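Local structure of aldo-keto reductase AKR2E4 (Bombyx mori, 3WCZ) at residues A[18-23]-A[49-54]; A[77-82]-A[113-118]; A[56-61]-A[85-90]. The protein catalyses NADP-dependent reduction of carbonyl compounds, with high activity toward 3-dehydroecdysone, and may take part in the regulation of molting. All blocks are in the same frame, centred on the assembly; numbering follows the deposited sequence.

Contact 1: residues A[18-23]-A[49-54]. With NAP (NADP nicotinamide-adenine-dinucleotide phosphate), chain B.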
loop_
_atom_site.group_PDB
_atom_site.type_symbol
_atom_site.label_atom_id
_atom_site.label_comp_id
_atom_site.label_asym_id
_atom_site.label_seq_id
_atom_site.Cartn_x
_atom_site.Cartn_y
_atom_site.Cartn_z
ATOM N N ILE A 18 -5.647 1.715 -9.542
ATOM C CA ILE A 18 -5.077 2.791 -8.760
ATOM C C ILE A 18 -5.725 3.045 -7.387
ATOM O O ILE A 18 -5.362 3.978 -6.708
ATOM C CB ILE A 18 -4.993 4.100 -9.577
ATOM C CG1 ILE A 18 -6.378 4.646 -9.844
ATOM C CG2 ILE A 18 -4.211 3.817 -10.861
ATOM C CD1 ILE A 18 -6.319 5.831 -10.778
ATOM N N VAL A 19 -6.673 2.197 -6.985
ATOM C CA VAL A 19 -7.117 2.133 -5.594
ATOM C C VAL A 19 -6.951 0.696 -5.125
ATOM O O VAL A 19 -7.373 -0.212 -5.815
ATOM C CB VAL A 19 -8.586 2.567 -5.417
ATOM C CG1 VAL A 19 -8.983 2.484 -3.983
ATOM C CG2 VAL A 19 -8.809 3.999 -5.976
ATOM N N ALA A 20 -6.333 0.505 -3.961
ATOM C CA ALA A 20 -6.192 -0.808 -3.341
ATOM C C ALA A 20 -6.887 -0.850 -2.007
ATOM O O ALA A 20 -6.821 0.106 -1.233
ATOM C CB ALA A 20 -4.713 -1.152 -3.160
ATOM N N LEU A 21 -7.543 -1.971 -1.731
ATOM C CA LEU A 21 -8.054 -2.209 -0.383
ATOM C C LEU A 21 -6.923 -2.545 0.575
ATOM O O LEU A 21 -6.171 -3.488 0.331
ATOM C CB LEU A 21 -9.065 -3.345 -0.371
ATOM C CG LEU A 21 -9.634 -3.660 1.024
ATOM C CD1 LEU A 21 -10.602 -2.563 1.500
ATOM C CD2 LEU A 21 -10.315 -4.997 1.074
ATOM N N GLY A 22 -6.794 -1.791 1.653
ATOM C CA GLY A 22 -5.850 -2.148 2.688
ATOM C C GLY A 22 -6.357 -3.230 3.614
ATOM O O GLY A 22 -7.530 -3.227 4.003
ATOM N N THR A 23 -5.474 -4.163 3.954
ATOM C CA THR A 23 -5.813 -5.254 4.871
ATOM C C THR A 23 -4.872 -5.330 6.051
ATOM O O THR A 23 -4.861 -6.339 6.771
ATOM C CB THR A 23 -5.890 -6.612 4.150
ATOM O OG1 THR A 23 -4.592 -7.028 3.692
ATOM C CG2 THR A 23 -6.868 -6.568 2.962
ATOM N N TYR A 49 -13.625 -2.979 -6.569
ATOM C CA TYR A 49 -12.176 -3.049 -6.374
ATOM C C TYR A 49 -11.625 -4.257 -7.121
ATOM O O TYR A 49 -12.252 -5.334 -7.163
ATOM C CB TYR A 49 -11.808 -3.246 -4.905
ATOM C CG TYR A 49 -11.984 -2.094 -3.974
ATOM C CD1 TYR A 49 -13.247 -1.580 -3.693
ATOM C CD2 TYR A 49 -10.898 -1.559 -3.290
ATOM C CE1 TYR A 49 -13.419 -0.559 -2.773
ATOM C CE2 TYR A 49 -11.059 -0.550 -2.354
ATOM C CZ TYR A 49 -12.314 -0.043 -2.108
ATOM O OH TYR A 49 -12.475 0.939 -1.169
ATOM N N ARG A 50 -10.425 -4.071 -7.653
ATOM C CA ARG A 50 -9.699 -5.139 -8.309
ATOM C C ARG A 50 -8.268 -5.197 -7.794
ATOM O O ARG A 50 -7.427 -5.850 -8.419
ATOM C CB ARG A 50 -9.689 -4.919 -9.825
ATOM C CG ARG A 50 -11.088 -4.979 -10.475
ATOM C CD ARG A 50 -11.720 -6.350 -10.330
ATOM N NE ARG A 50 -13.033 -6.448 -10.973
ATOM C CZ ARG A 50 -14.189 -6.340 -10.334
ATOM N NH1 ARG A 50 -14.223 -6.079 -9.037
ATOM N NH2 ARG A 50 -15.335 -6.491 -11.014
ATOM N N HIS A 51 -7.943 -4.492 -6.732
ATOM C CA HIS A 51 -6.592 -4.493 -6.171
ATOM C C HIS A 51 -6.699 -4.617 -4.658
ATOM O O HIS A 51 -7.405 -3.833 -4.030
ATOM C CB HIS A 51 -5.862 -3.196 -6.602
ATOM C CG HIS A 51 -4.420 -3.077 -6.173
ATOM N ND1 HIS A 51 -3.662 -1.982 -6.518
ATOM C CD2 HIS A 51 -3.600 -3.859 -5.428
ATOM C CE1 HIS A 51 -2.449 -2.091 -6.014
ATOM N NE2 HIS A 51 -2.377 -3.231 -5.357
ATOM N N ILE A 52 -6.021 -5.630 -4.097
ATOM C CA ILE A 52 -5.979 -5.871 -2.655
ATOM C C ILE A 52 -4.526 -5.796 -2.215
ATOM O O ILE A 52 -3.685 -6.421 -2.863
ATOM C CB ILE A 52 -6.522 -7.256 -2.259
ATOM C CG1 ILE A 52 -7.876 -7.557 -2.920
ATOM C CG2 ILE A 52 -6.587 -7.368 -0.748
ATOM C CD1 ILE A 52 -9.032 -6.667 -2.516
ATOM N N ASP A 53 -4.245 -5.057 -1.138
ATOM C CA ASP A 53 -2.907 -4.944 -0.539
ATOM C C ASP A 53 -2.885 -5.717 0.773
ATOM O O ASP A 53 -3.713 -5.454 1.651
ATOM C CB ASP A 53 -2.535 -3.478 -0.253
ATOM C CG ASP A 53 -1.155 -3.350 0.333
ATOM O OD1 ASP A 53 -0.192 -3.385 -0.453
ATOM O OD2 ASP A 53 -1.019 -3.222 1.571
ATOM N N THR A 54 -1.974 -6.680 0.891
ATOM C CA THR A 54 -1.784 -7.437 2.109
ATOM C C THR A 54 -0.299 -7.640 2.356
ATOM O O THR A 54 0.538 -7.016 1.714
ATOM C CB THR A 54 -2.607 -8.759 2.053
ATOM O OG1 THR A 54 -2.648 -9.387 3.345
ATOM C CG2 THR A 54 -2.070 -9.751 1.072
HETATM P PA NAP B . -6.021 3.951 6.726
HETATM O O1A NAP B . -6.590 3.389 5.490
HETATM O O2A NAP B . -5.075 5.050 6.740
HETATM O O5B NAP B . -7.097 4.246 7.817
HETATM C C5B NAP B . -8.066 3.300 8.155
HETATM C C4B NAP B . -9.093 3.797 9.161
HETATM O O4B NAP B . -9.954 4.764 8.529
HETATM C C3B NAP B . -9.966 2.771 9.776
HETATM O O3B NAP B . -10.160 3.144 11.118
HETATM C C2B NAP B . -11.186 2.866 8.994
HETATM O O2B NAP B . -12.345 2.412 9.663
HETATM C C1B NAP B . -11.286 4.335 8.677
HETATM N N9A NAP B . -11.962 4.696 7.449
HETATM C C8A NAP B . -11.842 4.057 6.267
HETATM N N7A NAP B . -12.486 4.692 5.309
HETATM C C5A NAP B . -13.069 5.797 5.873
HETATM C C6A NAP B . -13.864 6.830 5.368
HETATM N N6A NAP B . -14.288 6.917 4.038
HETATM N N1A NAP B . -14.260 7.768 6.246
HETATM C C2A NAP B . -13.890 7.719 7.525
HETATM N N3A NAP B . -13.117 6.750 8.043
HETATM C C4A NAP B . -12.696 5.792 7.204
HETATM O O3 NAP B . -5.332 2.697 7.487
HETATM P PN NAP B . -3.939 1.925 7.527
HETATM O O1N NAP B . -4.299 0.514 7.816
HETATM O O2N NAP B . -3.038 2.653 8.461
HETATM O O5D NAP B . -3.292 2.049 6.080
HETATM C C5D NAP B . -3.926 1.519 4.965
HETATM C C4D NAP B . -3.268 0.271 4.360
HETATM O O4D NAP B . -1.972 0.558 3.869
HETATM C C3D NAP B . -3.035 -0.847 5.325
HETATM O O3D NAP B . -4.228 -1.501 5.706
HETATM C C2D NAP B . -2.078 -1.658 4.604
HETATM O O2D NAP B . -2.699 -2.360 3.565
HETATM C C1D NAP B . -1.145 -0.595 4.065
HETATM N N1N NAP B . 0.016 -0.204 4.873
HETATM C C2N NAP B . 1.254 -0.578 4.500
HETATM C C3N NAP B . 2.340 -0.198 5.246
HETATM C C7N NAP B . 3.671 -0.608 4.741
HETATM O O7N NAP B . 3.878 -0.896 3.538
HETATM N N7N NAP B . 4.694 -0.518 5.618
HETATM C C4N NAP B . 2.186 0.521 6.447
HETATM C C5N NAP B . 0.897 0.923 6.821
HETATM C C6N NAP B . -0.155 0.536 6.000
HETATM P P2B NAP B . -13.312 1.290 9.051
HETATM O O1X NAP B . -14.357 1.081 10.164
HETATM O O2X NAP B . -13.943 1.845 7.849
HETATM O O3X NAP B . -12.470 0.064 8.797
HETATM O O HOH W 1 -9.270 -1.529 -7.326
#

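Contact 2: residues A[77-82]-A[113-118]. With EDO (1,2-ethanediol), chain D.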
loop_
_atom_site.group_PDB
_atom_site.type_symbol
_atom_site.label_atom_id
_atom_site.label_comp_id
_atom_site.label_asym_id
_atom_site.label_seq_id
_atom_site.Cartn_x
_atom_site.Cartn_y
_atom_site.Cartn_z
ATOM N N VAL A 77 -15.658 -12.023 -10.186
ATOM C CA VAL A 77 -14.425 -11.756 -10.909
ATOM C C VAL A 77 -13.763 -13.068 -11.265
ATOM O O VAL A 77 -14.045 -14.090 -10.641
ATOM C CB VAL A 77 -13.362 -10.970 -10.081
ATOM C CG1 VAL A 77 -13.783 -9.527 -9.913
ATOM C CG2 VAL A 77 -12.996 -11.705 -8.758
ATOM N N THR A 78 -12.846 -13.022 -12.218
ATOM C CA THR A 78 -11.919 -14.134 -12.411
ATOM C C THR A 78 -10.571 -13.772 -11.814
ATOM O O THR A 78 -10.292 -12.606 -11.561
ATOM C CB THR A 78 -11.723 -14.444 -13.869
ATOM O OG1 THR A 78 -11.114 -13.308 -14.500
ATOM C CG2 THR A 78 -13.056 -14.782 -14.540
ATOM N N ARG A 79 -9.708 -14.766 -11.611
ATOM C CA ARG A 79 -8.387 -14.481 -11.073
ATOM C C ARG A 79 -7.606 -13.454 -11.883
ATOM O O ARG A 79 -6.966 -12.561 -11.313
ATOM C CB ARG A 79 -7.557 -15.766 -10.982
ATOM C CG ARG A 79 -6.067 -15.542 -10.629
ATOM C CD ARG A 79 -5.891 -15.040 -9.230
ATOM N NE ARG A 79 -4.518 -14.666 -8.875
ATOM C CZ ARG A 79 -4.010 -13.431 -8.954
ATOM N NH1 ARG A 79 -4.746 -12.426 -9.442
ATOM N NH2 ARG A 79 -2.778 -13.171 -8.508
ATOM N N GLU A 80 -7.666 -13.519 -13.205
ATOM C CA GLU A 80 -6.869 -12.614 -14.012
ATOM C C GLU A 80 -7.349 -11.166 -13.962
ATOM O O GLU A 80 -6.599 -10.262 -14.308
ATOM C CB GLU A 80 -6.806 -13.124 -15.451
ATOM C CG GLU A 80 -5.958 -14.384 -15.570
ATOM C CD GLU A 80 -4.461 -14.114 -15.418
ATOM O OE1 GLU A 80 -4.032 -12.939 -15.585
ATOM O OE2 GLU A 80 -3.711 -15.088 -15.138
ATOM N N GLU A 81 -8.585 -10.954 -13.511
ATOM C CA GLU A 81 -9.124 -9.624 -13.304
ATOM C C GLU A 81 -8.682 -8.985 -11.997
ATOM O O GLU A 81 -8.898 -7.787 -11.793
ATOM C CB GLU A 81 -10.653 -9.686 -13.363
ATOM C CG GLU A 81 -11.160 -9.948 -14.769
ATOM C CD GLU A 81 -12.645 -10.227 -14.869
ATOM O OE1 GLU A 81 -13.300 -10.633 -13.896
ATOM O OE2 GLU A 81 -13.161 -10.051 -16.004
ATOM N N LEU A 82 -8.118 -9.777 -11.077
ATOM C CA LEU A 82 -7.667 -9.263 -9.788
ATOM C C LEU A 82 -6.184 -8.974 -9.798
ATOM O O LEU A 82 -5.421 -9.687 -10.428
ATOM C CB LEU A 82 -7.952 -10.255 -8.676
ATOM C CG LEU A 82 -9.391 -10.518 -8.330
ATOM C CD1 LEU A 82 -9.492 -11.647 -7.301
ATOM C CD2 LEU A 82 -10.025 -9.249 -7.799
ATOM N N TYR A 113 0.177 -17.285 -8.328
ATOM C CA TYR A 113 1.100 -16.198 -8.587
ATOM C C TYR A 113 0.561 -14.964 -7.874
ATOM O O TYR A 113 -0.624 -14.900 -7.544
ATOM C CB TYR A 113 1.242 -15.919 -10.108
ATOM C CG TYR A 113 0.000 -15.309 -10.735
ATOM C CD1 TYR A 113 -1.040 -16.115 -11.138
ATOM C CD2 TYR A 113 -0.137 -13.928 -10.892
ATOM C CE1 TYR A 113 -2.191 -15.584 -11.686
ATOM C CE2 TYR A 113 -1.288 -13.381 -11.444
ATOM C CZ TYR A 113 -2.323 -14.219 -11.832
ATOM O OH TYR A 113 -3.474 -13.696 -12.396
ATOM N N ILE A 114 1.463 -14.024 -7.615
ATOM C CA ILE A 114 1.107 -12.724 -7.061
ATOM C C ILE A 114 1.322 -11.679 -8.152
ATOM O O ILE A 114 2.222 -11.803 -8.988
ATOM C CB ILE A 114 1.965 -12.411 -5.783
ATOM C CG1 ILE A 114 1.293 -11.353 -4.909
ATOM C CG2 ILE A 114 3.368 -11.975 -6.125
ATOM C CD1 ILE A 114 0.140 -11.885 -4.154
ATOM N N ASP A 115 0.477 -10.659 -8.184
ATOM C CA ASP A 115 0.633 -9.607 -9.184
ATOM C C ASP A 115 1.767 -8.675 -8.829
ATOM O O ASP A 115 2.506 -8.233 -9.699
ATOM C CB ASP A 115 -0.692 -8.858 -9.340
ATOM C CG ASP A 115 -1.748 -9.739 -9.903
ATOM O OD1 ASP A 115 -1.791 -9.864 -11.164
ATOM O OD2 ASP A 115 -2.479 -10.377 -9.117
ATOM N N LEU A 116 1.944 -8.388 -7.539
ATOM C CA LEU A 116 3.012 -7.498 -7.079
ATOM C C LEU A 116 3.544 -8.031 -5.767
ATOM O O LEU A 116 2.798 -8.234 -4.828
ATOM C CB LEU A 116 2.475 -6.072 -6.883
ATOM C CG LEU A 116 3.471 -5.038 -6.389
ATOM C CD1 LEU A 116 4.665 -4.870 -7.270
ATOM C CD2 LEU A 116 2.741 -3.720 -6.264
ATOM N N TYR A 117 4.846 -8.279 -5.729
ATOM C CA TYR A 117 5.550 -8.631 -4.496
ATOM C C TYR A 117 6.473 -7.490 -4.126
ATOM O O TYR A 117 7.234 -6.985 -4.956
ATOM C CB TYR A 117 6.352 -9.897 -4.692
ATOM C CG TYR A 117 6.700 -10.657 -3.441
ATOM C CD1 TYR A 117 5.809 -10.771 -2.391
ATOM C CD2 TYR A 117 7.910 -11.325 -3.316
ATOM C CE1 TYR A 117 6.107 -11.512 -1.261
ATOM C CE2 TYR A 117 8.220 -12.060 -2.188
ATOM C CZ TYR A 117 7.310 -12.152 -1.166
ATOM O OH TYR A 117 7.639 -12.927 -0.069
ATOM N N LEU A 118 6.394 -7.060 -2.863
ATOM C CA LEU A 118 7.182 -5.947 -2.343
ATOM C C LEU A 118 8.106 -6.376 -1.231
ATOM O O LEU A 118 7.696 -7.140 -0.346
ATOM C CB LEU A 118 6.257 -4.874 -1.764
ATOM C CG LEU A 118 5.228 -4.286 -2.734
ATOM C CD1 LEU A 118 4.357 -3.282 -1.996
ATOM C CD2 LEU A 118 5.867 -3.626 -3.914
HETATM C C1 EDO D . -6.133 -6.382 -12.874
HETATM O O1 EDO D . -5.456 -5.162 -13.137
HETATM C C2 EDO D . -5.127 -7.501 -12.996
HETATM O O2 EDO D . -4.566 -7.543 -14.322
HETATM O O HOH W 2 -3.846 -11.043 -12.393
#

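Contact 3: residues A[56-61]-A[85-90]. With NAP (NADP nicotinamide-adenine-dinucleotide phosphate), chain B.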
loop_
_atom_site.group_PDB
_atom_site.type_symbol
_atom_site.label_atom_id
_atom_site.label_comp_id
_atom_site.label_asym_id
_atom_site.label_seq_id
_atom_site.Cartn_x
_atom_site.Cartn_y
_atom_site.Cartn_z
ATOM N N ALA A 56 2.633 -10.664 4.467
ATOM C CA ALA A 56 2.864 -11.808 5.345
ATOM C C ALA A 56 2.719 -11.411 6.820
ATOM O O ALA A 56 2.084 -12.123 7.625
ATOM C CB ALA A 56 4.246 -12.401 5.072
ATOM N N VAL A 57 3.286 -10.265 7.182
ATOM C CA VAL A 57 3.332 -9.869 8.589
ATOM C C VAL A 57 1.938 -9.544 9.157
ATOM O O VAL A 57 1.755 -9.512 10.384
ATOM C CB VAL A 57 4.330 -8.702 8.792
ATOM C CG1 VAL A 57 3.702 -7.374 8.385
ATOM C CG2 VAL A 57 4.830 -8.669 10.225
ATOM N N TYR A 58 0.946 -9.277 8.299
ATOM C CA TYR A 58 -0.389 -8.996 8.794
ATOM C C TYR A 58 -1.096 -10.227 9.334
ATOM O O TYR A 58 -2.104 -10.104 10.018
ATOM C CB TYR A 58 -1.283 -8.351 7.718
ATOM C CG TYR A 58 -0.741 -7.107 7.077
ATOM C CD1 TYR A 58 0.236 -6.363 7.677
ATOM C CD2 TYR A 58 -1.288 -6.630 5.879
ATOM C CE1 TYR A 58 0.730 -5.213 7.071
ATOM C CE2 TYR A 58 -0.809 -5.497 5.266
ATOM C CZ TYR A 58 0.203 -4.787 5.852
ATOM O OH TYR A 58 0.698 -3.658 5.225
ATOM N N GLN A 59 -0.578 -11.391 8.995
ATOM C CA GLN A 59 -1.113 -12.675 9.440
ATOM C C GLN A 59 -2.564 -12.845 9.024
ATOM O O GLN A 59 -3.344 -13.545 9.676
ATOM C CB GLN A 59 -0.974 -12.863 10.965
ATOM C CG GLN A 59 0.449 -12.755 11.482
ATOM C CD GLN A 59 1.429 -13.728 10.835
ATOM O OE1 GLN A 59 2.610 -13.399 10.694
ATOM N NE2 GLN A 59 0.971 -14.928 10.453
ATOM N N ASP A 60 -2.937 -12.224 7.912
ATOM C CA ASP A 60 -4.312 -12.337 7.398
ATOM C C ASP A 60 -4.368 -12.696 5.928
ATOM O O ASP A 60 -5.410 -12.544 5.305
ATOM C CB ASP A 60 -5.194 -11.100 7.718
ATOM C CG ASP A 60 -4.733 -9.818 7.052
ATOM O OD1 ASP A 60 -3.845 -9.815 6.173
ATOM O OD2 ASP A 60 -5.354 -8.775 7.411
ATOM N N GLU A 61 -3.277 -13.206 5.364
ATOM C CA GLU A 61 -3.320 -13.680 3.986
ATOM C C GLU A 61 -4.362 -14.773 3.800
ATOM O O GLU A 61 -4.980 -14.885 2.729
ATOM C CB GLU A 61 -1.934 -14.137 3.495
ATOM C CG GLU A 61 -0.978 -12.977 3.189
ATOM C CD GLU A 61 0.460 -13.405 3.066
ATOM O OE1 GLU A 61 0.874 -14.287 3.847
ATOM O OE2 GLU A 61 1.163 -12.847 2.201
ATOM N N THR A 85 -1.440 -7.791 -4.207
ATOM C CA THR A 85 -0.153 -7.322 -3.728
ATOM C C THR A 85 0.123 -7.906 -2.352
ATOM O O THR A 85 -0.713 -7.800 -1.460
ATOM C CB THR A 85 -0.137 -5.788 -3.627
ATOM O OG1 THR A 85 -0.301 -5.255 -4.933
ATOM C CG2 THR A 85 1.153 -5.253 -3.053
ATOM N N THR A 86 1.292 -8.522 -2.156
ATOM C CA THR A 86 1.730 -8.905 -0.822
ATOM C C THR A 86 3.211 -8.563 -0.663
ATOM O O THR A 86 3.836 -8.015 -1.580
ATOM C CB THR A 86 1.367 -10.339 -0.444
ATOM O OG1 THR A 86 1.471 -10.428 0.976
ATOM C CG2 THR A 86 2.232 -11.376 -1.150
ATOM N N LYS A 87 3.742 -8.849 0.533
ATOM C CA LYS A 87 5.026 -8.290 0.957
ATOM C C LYS A 87 5.859 -9.317 1.706
ATOM O O LYS A 87 5.348 -10.095 2.536
ATOM C CB LYS A 87 4.820 -7.047 1.841
ATOM C CG LYS A 87 3.751 -6.085 1.355
ATOM C CD LYS A 87 3.757 -4.769 2.103
ATOM C CE LYS A 87 2.604 -3.875 1.742
ATOM N NZ LYS A 87 1.328 -4.293 2.353
ATOM N N LEU A 88 7.156 -9.259 1.417
ATOM C CA LEU A 88 8.203 -10.081 2.030
ATOM C C LEU A 88 8.596 -9.452 3.349
ATOM O O LEU A 88 8.997 -8.286 3.388
ATOM C CB LEU A 88 9.415 -10.030 1.097
ATOM C CG LEU A 88 10.658 -10.782 1.577
ATOM C CD1 LEU A 88 10.518 -12.302 1.372
ATOM C CD2 LEU A 88 11.895 -10.208 0.880
ATOM N N TRP A 89 8.510 -10.217 4.440
ATOM C CA TRP A 89 8.834 -9.676 5.744
ATOM C C TRP A 89 10.349 -9.607 6.008
ATOM O O TRP A 89 11.156 -10.215 5.286
ATOM C CB TRP A 89 8.054 -10.398 6.871
ATOM C CG TRP A 89 8.218 -9.709 8.201
ATOM C CD1 TRP A 89 8.750 -10.250 9.357
ATOM C CD2 TRP A 89 7.922 -8.346 8.499
ATOM N NE1 TRP A 89 8.797 -9.291 10.327
ATOM C CE2 TRP A 89 8.295 -8.116 9.835
ATOM C CE3 TRP A 89 7.381 -7.288 7.761
ATOM C CZ2 TRP A 89 8.136 -6.874 10.449
ATOM C CZ3 TRP A 89 7.239 -6.062 8.357
ATOM C CH2 TRP A 89 7.607 -5.863 9.690
ATOM N N ASN A 90 10.712 -8.843 7.034
ATOM C CA ASN A 90 12.082 -8.447 7.315
ATOM C C ASN A 90 13.015 -9.604 7.685
ATOM O O ASN A 90 14.232 -9.442 7.603
ATOM C CB ASN A 90 12.113 -7.452 8.463
ATOM C CG ASN A 90 11.348 -6.180 8.175
ATOM O OD1 ASN A 90 10.939 -5.884 7.046
ATOM N ND2 ASN A 90 11.115 -5.411 9.247
HETATM P PA NAP B . -6.021 3.951 6.726
HETATM O O1A NAP B . -6.590 3.389 5.490
HETATM O O2A NAP B . -5.075 5.050 6.740
HETATM O O5B NAP B . -7.097 4.246 7.817
HETATM C C5B NAP B . -8.066 3.300 8.155
HETATM C C4B NAP B . -9.093 3.797 9.161
HETATM O O4B NAP B . -9.954 4.764 8.529
HETATM C C3B NAP B . -9.966 2.771 9.776
HETATM O O3B NAP B . -10.160 3.144 11.118
HETATM C C2B NAP B . -11.186 2.866 8.994
HETATM O O2B NAP B . -12.345 2.412 9.663
HETATM C C1B NAP B . -11.286 4.335 8.677
HETATM N N9A NAP B . -11.962 4.696 7.449
HETATM C C8A NAP B . -11.842 4.057 6.267
HETATM N N7A NAP B . -12.486 4.692 5.309
HETATM C C5A NAP B . -13.069 5.797 5.873
HETATM C C6A NAP B . -13.864 6.830 5.368
HETATM N N6A NAP B . -14.288 6.917 4.038
HETATM N N1A NAP B . -14.260 7.768 6.246
HETATM C C2A NAP B . -13.890 7.719 7.525
HETATM N N3A NAP B . -13.117 6.750 8.043
HETATM C C4A NAP B . -12.696 5.792 7.204
HETATM O O3 NAP B . -5.332 2.697 7.487
HETATM P PN NAP B . -3.939 1.925 7.527
HETATM O O1N NAP B . -4.299 0.514 7.816
HETATM O O2N NAP B . -3.038 2.653 8.461
HETATM O O5D NAP B . -3.292 2.049 6.080
HETATM C C5D NAP B . -3.926 1.519 4.965
HETATM C C4D NAP B . -3.268 0.271 4.360
HETATM O O4D NAP B . -1.972 0.558 3.869
HETATM C C3D NAP B . -3.035 -0.847 5.325
HETATM O O3D NAP B . -4.228 -1.501 5.706
HETATM C C2D NAP B . -2.078 -1.658 4.604
HETATM O O2D NAP B . -2.699 -2.360 3.565
HETATM C C1D NAP B . -1.145 -0.595 4.065
HETATM N N1N NAP B . 0.016 -0.204 4.873
HETATM C C2N NAP B . 1.254 -0.578 4.500
HETATM C C3N NAP B . 2.340 -0.198 5.246
HETATM C C7N NAP B . 3.671 -0.608 4.741
HETATM O O7N NAP B . 3.878 -0.896 3.538
HETATM N N7N NAP B . 4.694 -0.518 5.618
HETATM C C4N NAP B . 2.186 0.521 6.447
HETATM C C5N NAP B . 0.897 0.923 6.821
HETATM C C6N NAP B . -0.155 0.536 6.000
HETATM P P2B NAP B . -13.312 1.290 9.051
HETATM O O1X NAP B . -14.357 1.081 10.164
HETATM O O2X NAP B . -13.943 1.845 7.849
HETATM O O3X NAP B . -12.470 0.064 8.797
HETATM O O HOH W 3 5.243 -8.777 5.358
#

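Contact 1: residues A[18-23]-A[49-54]
Leu-21 pairs with Ile-52 as a parallel bridge, followed by Gly-22 with Asp-53, and the end-to-end directions of residues 19-23 and 49-54 differ by 42°. Leu-21 uses both polar backbone atoms: its N donates to His-51 O at 3.0 Å, and its O accepts from Asp-53 N at 2.9 Å. Upstream, a water joins Val-19 O to Arg-50 N. The methyl CB of Ala-20 sits over the centre of the His-51 ring in a CH-pi contact, 3.5 Å from the centroid. With CG anti to the backbone N (chi1 -176°), His-51 lays its ring beneath that methyl, while its NE2 is bonded to Thr-85 OG1. These are the first two strands of the TIM barrel, linked through helix 35-46, onto which Leu-21 packs. Leu-21 CB lies alongside Ile-52 CD1 at 4.0 Å, both on the same face of the sheet, with the edge of the Tyr-49 ring at Leu-21 N. Thr-23 OG1 donates to Asp-53 O at 2.7 Å. On the Gly-22 and Asp-53 face, the nicotinamide-ribose hydroxyl O2D of NADP donates to Asp-53 OD2 at 2.7 Å and lies 3.3 Å from Gly-22 CA.

Contact 2: residues A[77-82]-A[113-118]
Charge pairing joins Arg-79 to Asp-115, and both terminal nitrogens of the guanidinium converge on one carboxylate oxygen. Arg-79 NH2 lies 2.9 Å from Asp-115 OD2 and NH1 lies 3.1 Å from the same atom, which sits in the guanidinium plane. The carboxylate is turned 69° against that plane, so the two nitrogens meet OD2 differently: NH1 takes its syn lone pair, whereas NH2 comes from above the carboxylate. A third donor, Val-84 N, also reaches OD2, and this concentration of donors would be expected to favour the ionised form of Asp-115.

Hydrogen bonds to the backbone complete the grip on the arginine. NH2 also donates to Tyr-113 O at 2.9 Å, approaching from above the carbonyl plane, and NH1 makes a weak bond to Leu-82 O within its own segment. The contact ties the 3-10 turn of residues 79-81, in the loop between helix 61-73 and strand 83-88, to the start of the fourth strand of the TIM barrel, 114-119.

Stacking is the third element. The guanidinium lies flat on the Tyr-113 ring, planes 8° apart and centres 3.9 Å apart, offset so that NH2 stands over the rim near CE2. A bend at chi2 (68°) in the arginine chain goes with this placement, its CG passing close to the tyrosine hydroxyl. Arg-153 makes a further cation-pi contact with the ring.

One water, in the plane of the Tyr-113 ring, lies 2.7 Å from Tyr-113 OH and is within bonding distance of Leu-82 O and Asp-115 OD1. Without any such intermediary, the carboxylate of Glu-80 approaches the same hydroxyl, its OE2 3.1 Å from Tyr-113 OH.

Contact 3: residues A[56-61]-A[85-90]
Ala-56 meets Lys-87 through the backbone, its N making a long, weak but nearly straight hydrogen bond to Lys-87 O at 3.4 Å. A water bridges that carbonyl to Val-57 N, so the loop is held to the strand partly through solvent. Val-57 then presses its side chain against the indole of Trp-89. Its CG2, turned onto the indole by standing anti to the backbone N, lies over the six-membered ring, 3.5 Å from the centroid and 12° off the normal, in a CH-pi contact; CB and CG1 rest nearer CE3. Asn-90 CG lies over the opposite face, leaving the indole sandwiched.

Tyr-58 is probably the proton donor, as in related reductases, and its OH accepts from NZ of Lys-87 at 3.0 Å. The lysine chain runs extended as far as CE and bends at chi4 (76°), bringing NZ to the hydroxyl; Asp-53 is the other side-chain partner of that nitrogen. This is the Asp-Tyr-Lys cluster familiar from aldo-keto reductases. Tyr-58 OH is also 3.2 Å from the nicotinamide atom C2N of NADP, and a citrate, probably from the crystallisation liquor, is hydrogen-bonded to Tyr-58 OH.

At Glu-61, OE2 accepts from Thr-86 OG1 at 2.7 Å, on its anti side and 21° out of the carboxylate plane; Ser-105 OG is a second partner of OE2. Glu-61 begins helix 61-73, and its side chain touches helix 95-109. The segment thus links strand 51-53 to helix 61-73 while packing against strand 83-88, and strand 114-119 pairs with strand 83-88 on the edge away from 51-53.

In the fold
The three contacts span the first four strands of the barrel. Contact 1 joins strands 21-22 and 51-53, contact 3 sets the loop after 51-53 against strand 83-88, and contact 2 ties the loop before 83-88 to strand 114-119. Contacts 1 and 3 both touch NADP, their centres about 14 Å apart, and are joined by the salt bridge of Asp-53 OD2 with Lys-87 NZ at 2.7 Å. Contact 2 lies away from the cofactor, the side chain of Ile-114 being about 13 Å from it. It meets contact 3 through strand pairing, Leu-118 O being probably hydrogen-bonded to Leu-88 N at 2.8 Å, and contact 1 through packing of Arg-50 on Val-77.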